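Long-range contacts in phytase (Citrobacter braakii, PDB 3ZHC), which belongs to branch 2 of the histidine phosphatase superfamily, pairing a mixed-sheet alpha/beta core with a largely helical region: residues G74-E79 against R382-L387; I241-E246 against K262-L267. The protein carries 2 engineered substitutions. All coordinates share one frame; numbering follows the deposited sequence. Where two conformers were deposited one is given.

Contact 1: G74-E79 against R382-L387; sequences GELVSE and RDIQPL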
loop_
_atom_site.group_PDB
_atom_site.type_symbol
_atom_site.label_atom_id
_atom_site.label_comp_id
_atom_site.label_asym_id
_atom_site.label_seq_id
_atom_site.Cartn_x
_atom_site.Cartn_y
_atom_site.Cartn_z
ATOM N N GLY B 74 -21.054 20.490 -1.686
ATOM C CA GLY B 74 -21.513 20.943 -2.991
ATOM C C GLY B 74 -20.451 21.772 -3.707
ATOM O O GLY B 74 -20.155 21.520 -4.854
ATOM N N GLU B 75 -19.884 22.750 -2.998
ATOM C CA GLU B 75 -18.825 23.647 -3.548
ATOM C C GLU B 75 -17.607 22.859 -4.073
ATOM O O GLU B 75 -17.065 23.179 -5.130
ATOM C CB GLU B 75 -18.390 24.682 -2.496
ATOM C CG GLU B 75 -17.528 25.834 -3.043
ATOM C CD GLU B 75 -17.130 26.880 -1.965
ATOM O OE1 GLU B 75 -17.828 26.985 -0.902
ATOM O OE2 GLU B 75 -16.117 27.600 -2.188
ATOM N N LEU B 76 -17.195 21.831 -3.330
ATOM C CA LEU B 76 -16.083 20.951 -3.752
ATOM C C LEU B 76 -16.434 20.124 -5.009
ATOM O O LEU B 76 -15.576 19.920 -5.868
ATOM C CB LEU B 76 -15.641 20.032 -2.603
ATOM C CG LEU B 76 -14.920 20.756 -1.460
ATOM C CD1 LEU B 76 -14.829 19.884 -0.234
ATOM C CD2 LEU B 76 -13.504 21.243 -1.926
ATOM N N VAL B 77 -17.684 19.654 -5.106
ATOM C CA VAL B 77 -18.131 18.928 -6.319
ATOM C C VAL B 77 -18.178 19.905 -7.533
ATOM O O VAL B 77 -17.846 19.505 -8.648
ATOM C CB VAL B 77 -19.476 18.190 -6.129
ATOM C CG1 VAL B 77 -19.950 17.566 -7.451
ATOM C CG2 VAL B 77 -19.358 17.106 -5.041
ATOM N N SER B 78 -18.579 21.170 -7.300
ATOM C CA SER B 78 -18.612 22.186 -8.380
ATOM C C SER B 78 -17.200 22.438 -8.920
ATOM O O SER B 78 -17.034 22.694 -10.094
ATOM C CB SER B 78 -19.274 23.499 -7.916
ATOM O OG SER B 78 -18.500 24.160 -6.927
ATOM N N GLU B 79 -16.185 22.357 -8.039
ATOM C CA GLU B 79 -14.779 22.466 -8.470
ATOM C C GLU B 79 -14.397 21.332 -9.427
ATOM O O GLU B 79 -13.675 21.567 -10.390
ATOM C CB GLU B 79 -13.802 22.479 -7.273
ATOM C CG GLU B 79 -13.799 23.780 -6.475
ATOM C CD GLU B 79 -13.343 24.983 -7.289
ATOM O OE1 GLU B 79 -12.622 24.813 -8.301
ATOM O OE2 GLU B 79 -13.713 26.099 -6.917
ATOM N N ARG B 382 -9.813 20.389 2.172
ATOM C CA ARG B 382 -9.554 21.270 3.323
ATOM C C ARG B 382 -9.424 22.735 2.932
ATOM O O ARG B 382 -10.037 23.584 3.557
ATOM C CB ARG B 382 -8.258 20.820 4.040
ATOM C CG ARG B 382 -7.894 21.548 5.360
ATOM C CD ARG B 382 -8.922 21.316 6.387
ATOM N NE ARG B 382 -8.524 21.731 7.744
ATOM C CZ ARG B 382 -9.246 21.484 8.848
ATOM N NH1 ARG B 382 -10.412 20.816 8.774
ATOM N NH2 ARG B 382 -8.810 21.901 10.038
ATOM N N ASP B 383 -8.637 23.009 1.895
ATOM C CA ASP B 383 -8.402 24.379 1.399
ATOM C C ASP B 383 -9.426 24.880 0.371
ATOM O O ASP B 383 -9.436 26.068 0.058
ATOM C CB ASP B 383 -7.016 24.465 0.736
ATOM C CG ASP B 383 -5.879 24.104 1.668
ATOM O OD1 ASP B 383 -5.982 24.297 2.887
ATOM O OD2 ASP B 383 -4.860 23.621 1.156
ATOM N N ILE B 384 -10.281 23.970 -0.147
ATOM C CA ILE B 384 -11.214 24.255 -1.277
ATOM C C ILE B 384 -10.385 24.869 -2.420
ATOM O O ILE B 384 -10.652 25.989 -2.894
ATOM C CB ILE B 384 -12.439 25.138 -0.891
ATOM C CG1 ILE B 384 -13.135 24.599 0.349
ATOM C CG2 ILE B 384 -13.438 25.211 -2.066
ATOM C CD1 ILE B 384 -14.331 25.440 0.789
ATOM N N GLN B 385 -9.365 24.110 -2.824
ATOM C CA GLN B 385 -8.441 24.495 -3.859
ATOM C C GLN B 385 -9.186 24.712 -5.181
ATOM O O GLN B 385 -9.856 23.788 -5.650
ATOM C CB GLN B 385 -7.346 23.411 -4.022
ATOM C CG GLN B 385 -6.363 23.606 -5.217
ATOM C CD GLN B 385 -5.612 24.906 -5.158
ATOM O OE1 GLN B 385 -5.018 25.246 -4.133
ATOM N NE2 GLN B 385 -5.622 25.648 -6.262
ATOM N N PRO B 386 -9.087 25.946 -5.783
ATOM C CA PRO B 386 -9.725 26.138 -7.102
ATOM C C PRO B 386 -9.079 25.228 -8.159
ATOM O O PRO B 386 -7.855 25.227 -8.289
ATOM C CB PRO B 386 -9.484 27.626 -7.415
ATOM C CG PRO B 386 -8.373 28.058 -6.496
ATOM C CD PRO B 386 -8.465 27.196 -5.284
ATOM N N LEU B 387 -9.901 24.458 -8.883
ATOM C CA LEU B 387 -9.393 23.498 -9.890
ATOM C C LEU B 387 -9.481 24.052 -11.317
ATOM O O LEU B 387 -10.444 24.733 -11.672
ATOM C CB LEU B 387 -10.143 22.160 -9.799
ATOM C CG LEU B 387 -10.065 21.386 -8.474
ATOM C CD1 LEU B 387 -10.926 20.117 -8.552
ATOM C CD2 LEU B 387 -8.638 21.042 -8.122
#

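Contact 2: I241-E246 against K262-L267; sequences IFLLQE and KEWRDL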
loop_
_atom_site.group_PDB
_atom_site.type_symbol
_atom_site.label_atom_id
_atom_site.label_comp_id
_atom_site.label_asym_id
_atom_site.label_seq_id
_atom_site.Cartn_x
_atom_site.Cartn_y
_atom_site.Cartn_z
ATOM N N ILE B 241 -15.698 9.516 9.551
ATOM C CA ILE B 241 -16.143 10.772 10.187
ATOM C C ILE B 241 -14.937 11.728 10.316
ATOM O O ILE B 241 -15.055 12.910 9.994
ATOM C CB ILE B 241 -16.870 10.554 11.541
ATOM C CG1 ILE B 241 -18.202 9.842 11.313
ATOM C CG2 ILE B 241 -17.128 11.889 12.249
ATOM C CD1 ILE B 241 -18.926 9.413 12.578
ATOM N N PHE B 242 -13.793 11.217 10.749
ATOM C CA PHE B 242 -12.589 12.079 10.844
ATOM C C PHE B 242 -12.214 12.669 9.480
ATOM O O PHE B 242 -11.910 13.860 9.399
ATOM C CB PHE B 242 -11.395 11.362 11.464
ATOM C CG PHE B 242 -11.634 10.847 12.874
ATOM C CD1 PHE B 242 -12.367 11.588 13.818
ATOM C CD2 PHE B 242 -11.088 9.611 13.271
ATOM C CE1 PHE B 242 -12.567 11.098 15.123
ATOM C CE2 PHE B 242 -11.284 9.117 14.575
ATOM C CZ PHE B 242 -12.022 9.856 15.496
ATOM N N LEU B 243 -12.249 11.840 8.426
ATOM C CA LEU B 243 -11.983 12.302 7.050
ATOM C C LEU B 243 -12.963 13.382 6.650
ATOM O O LEU B 243 -12.564 14.407 6.111
ATOM C CB LEU B 243 -12.082 11.162 6.035
ATOM C CG LEU B 243 -11.636 11.529 4.600
ATOM C CD1 LEU B 243 -10.224 11.004 4.326
ATOM C CD2 LEU B 243 -12.626 11.015 3.556
ATOM N N LEU B 244 -14.255 13.131 6.912
ATOM C CA LEU B 244 -15.331 14.116 6.617
ATOM C C LEU B 244 -15.118 15.447 7.364
ATOM O O LEU B 244 -15.267 16.523 6.769
ATOM C CB LEU B 244 -16.700 13.529 6.922
ATOM C CG LEU B 244 -17.135 12.399 5.949
ATOM C CD1 LEU B 244 -18.305 11.568 6.538
ATOM C CD2 LEU B 244 -17.483 12.938 4.564
ATOM N N GLN B 245 -14.759 15.368 8.657
ATOM C CA GLN B 245 -14.451 16.584 9.456
ATOM C C GLN B 245 -13.367 17.443 8.769
ATOM O O GLN B 245 -13.534 18.676 8.606
ATOM C CB GLN B 245 -13.983 16.222 10.863
ATOM C CG GLN B 245 -15.030 15.702 11.763
ATOM C CD GLN B 245 -14.468 15.196 13.089
ATOM O OE1 GLN B 245 -13.246 15.223 13.323
ATOM N NE2 GLN B 245 -15.354 14.735 13.965
ATOM N N GLU B 246 -12.275 16.775 8.372
ATOM C CA GLU B 246 -11.155 17.406 7.666
ATOM C C GLU B 246 -11.608 18.017 6.324
ATOM O O GLU B 246 -11.406 19.212 6.083
ATOM C CB GLU B 246 -10.040 16.381 7.437
ATOM C CG GLU B 246 -8.723 16.922 6.821
ATOM C CD GLU B 246 -7.915 17.819 7.754
ATOM O OE1 GLU B 246 -7.940 17.644 8.978
ATOM O OE2 GLU B 246 -7.237 18.708 7.234
ATOM N N LYS B 262 0.673 9.343 7.644
ATOM C CA LYS B 262 0.823 7.986 8.165
ATOM C C LYS B 262 -0.346 7.606 9.063
ATOM O O LYS B 262 -0.950 6.554 8.876
ATOM C CB LYS B 262 2.116 7.810 8.962
ATOM C CG LYS B 262 2.596 6.371 8.979
ATOM C CD LYS B 262 3.006 5.869 10.329
ATOM C CE LYS B 262 1.816 5.486 11.193
ATOM N NZ LYS B 262 2.232 4.559 12.306
ATOM N N GLU B 263 -0.657 8.470 10.039
ATOM C CA GLU B 263 -1.792 8.214 10.946
ATOM C C GLU B 263 -3.146 8.298 10.194
ATOM O O GLU B 263 -4.064 7.568 10.522
ATOM C CB GLU B 263 -1.753 9.129 12.177
ATOM C CG GLU B 263 -0.616 8.734 13.194
ATOM C CD GLU B 263 -0.639 9.576 14.478
ATOM O OE1 GLU B 263 -1.445 10.557 14.550
ATOM O OE2 GLU B 263 0.156 9.255 15.433
ATOM N N TRP B 264 -3.242 9.177 9.196
ATOM C CA TRP B 264 -4.449 9.257 8.346
ATOM C C TRP B 264 -4.733 7.952 7.638
ATOM O O TRP B 264 -5.888 7.512 7.599
ATOM C CB TRP B 264 -4.354 10.392 7.296
ATOM C CG TRP B 264 -4.844 11.661 7.779
ATOM C CD1 TRP B 264 -4.111 12.778 8.053
ATOM C CD2 TRP B 264 -6.201 11.988 8.067
ATOM N NE1 TRP B 264 -4.928 13.783 8.489
ATOM C CE2 TRP B 264 -6.218 13.330 8.512
ATOM C CE3 TRP B 264 -7.420 11.272 7.994
ATOM C CZ2 TRP B 264 -7.411 13.991 8.893
ATOM C CZ3 TRP B 264 -8.617 11.929 8.374
ATOM C CH2 TRP B 264 -8.592 13.282 8.819
ATOM N N ARG B 265 -3.685 7.332 7.084
ATOM C CA ARG B 265 -3.838 6.068 6.362
ATOM C C ARG B 265 -3.988 4.878 7.301
ATOM O O ARG B 265 -4.672 3.930 6.936
ATOM C CB ARG B 265 -2.712 5.870 5.332
ATOM C CG ARG B 265 -2.845 6.887 4.149
ATOM C CD ARG B 265 -2.065 6.459 2.935
ATOM N NE ARG B 265 -2.277 7.339 1.793
ATOM C CZ ARG B 265 -3.216 7.198 0.839
ATOM N NH1 ARG B 265 -4.109 6.178 0.846
ATOM N NH2 ARG B 265 -3.263 8.094 -0.144
ATOM N N ASP B 266 -3.365 4.916 8.501
ATOM C CA ASP B 266 -3.657 3.909 9.562
ATOM C C ASP B 266 -5.128 3.878 9.848
ATOM O O ASP B 266 -5.732 2.814 9.919
ATOM C CB ASP B 266 -2.972 4.245 10.909
ATOM C CG ASP B 266 -1.521 3.863 10.970
ATOM O OD1 ASP B 266 -0.960 3.328 9.984
ATOM O OD2 ASP B 266 -0.919 4.104 12.060
ATOM N N LEU B 267 -5.708 5.070 10.026
ATOM C CA LEU B 267 -7.137 5.208 10.338
ATOM C C LEU B 267 -8.011 4.738 9.185
ATOM O O LEU B 267 -8.823 3.846 9.343
ATOM C CB LEU B 267 -7.469 6.668 10.700
ATOM C CG LEU B 267 -6.860 7.156 12.024
ATOM C CD1 LEU B 267 -6.945 8.674 12.140
ATOM C CD2 LEU B 267 -7.532 6.479 13.195
#

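Contact 1: G74-E79 against R382-L387
The carboxylate of Glu79 is met from above its plane by the backbone N-H of Leu387: N of Leu387 is 2.8 Å from OE1 of Glu79. The N-H points almost straight at the oxygen (173°), although it comes 42° out of the carboxylate plane. On that same face CA of Pro386 lies 3.4 Å from OE1 of Glu79. The Glu75 carboxylate lays one face over CG2 and CD1 of Ile384, with OE2 of Glu75 3.6 Å from CG2 of Ile384. Both acids belong to helix 71-90, and the chain they receive has just left helix 378-382 through a Schellman motif, in which Ile384 takes positive phi (51°) and turns the chain out along helix 71-90. Glu79 is bent at chi2, which brings its carboxylate round to the backbone of Pro386 and Leu387. Deeper in, Leu76 meets Ile384 at about a right angle, its CD2 4.0 Å from CG2 of Ile384 and 3.8 Å from its CA. Leu76 also packs on Met381 and Val41, so the apolar centre continues into the fold, whereas Glu75 and Pro386 lie exposed at its margin. Gln82 donates to the carbonyl oxygen of Leu387. The isobutyl group of Leu387 lies along the helix backbone, with CB and CD1 each 3.6 Å from the carbonyl O of Glu79.

Contact 2: I241-E246 against K262-L267
Trp264 drives the outer edge of its indole into the side of helix 241-246 and meets backbone there as much as side chains. Its CH2 stands 3.4 Å from the carbonyl O of Phe242, and its CZ3 is 3.6 Å from N of Leu243; both backbone atoms lie near the ring plane, so the six-membered ring presents an edge and not a face to the peptide between these residues. That carbonyl O is already engaged by the helical bond from N of Glu246. Further along the ring comes Glu246, whose CB is 3.7 Å from CH2 of Trp264 and whose OE1 is 3.7 Å from CZ2 of Trp264. Acid and indole meet at a slant, their planes 77° apart; the bend at chi2 (70°) lets the acid follow the ring with its CG, CD and OE1. The helices, 231-247 and 260-280, follow one another in the chain and lie in the helical part of this histidine phosphatase fold. Their local axes run more antiparallel than parallel, at 135°, and come no closer than 11.1 Å, a spacing bridged by the bulk of the indole. CB of Phe242 touches CZ3 of Trp264 at 4.2 Å. The phenyl ring of Phe242 brings its CD2 to 4.4 Å from CD1 of Leu267. Helix 182-192 continues this apolar patch, since Leu188 touches both Phe242 and Leu267. Leu378 of helix 378-382 packs against Leu243, Glu246 and Trp264. Elsewhere on helix 260-280, Lys262 NZ forms a salt bridge to OD2 of Asp266, weak as a hydrogen bond, and another to Glu120 of the second subunit, while OD1 of Asp266 pairs with Lys117 of that subunit.

Overall arrangement
Along the chain the order is 74-79, 241-246, 262-267, 382-387, so contact 2 is nested inside the long loop closed by contact 1. Their centres are about 19 Å apart, yet they touch directly: NE of Arg382 forms a salt bridge of 3.3 Å with OE2 of Glu246, and NH1 of Arg382 bonds to the carbonyl O of Glu246. Helix 378-382, which follows strand 366-375 of the mixed sheet, is the shared element. Through Leu378 and Arg382, and through the 382-387 loop, this part of the chain connects helices 231-247 and 260-280 with helix 71-90. Contact 2 also lies near the subunit interface; no other chain of the assembly touches contact 1.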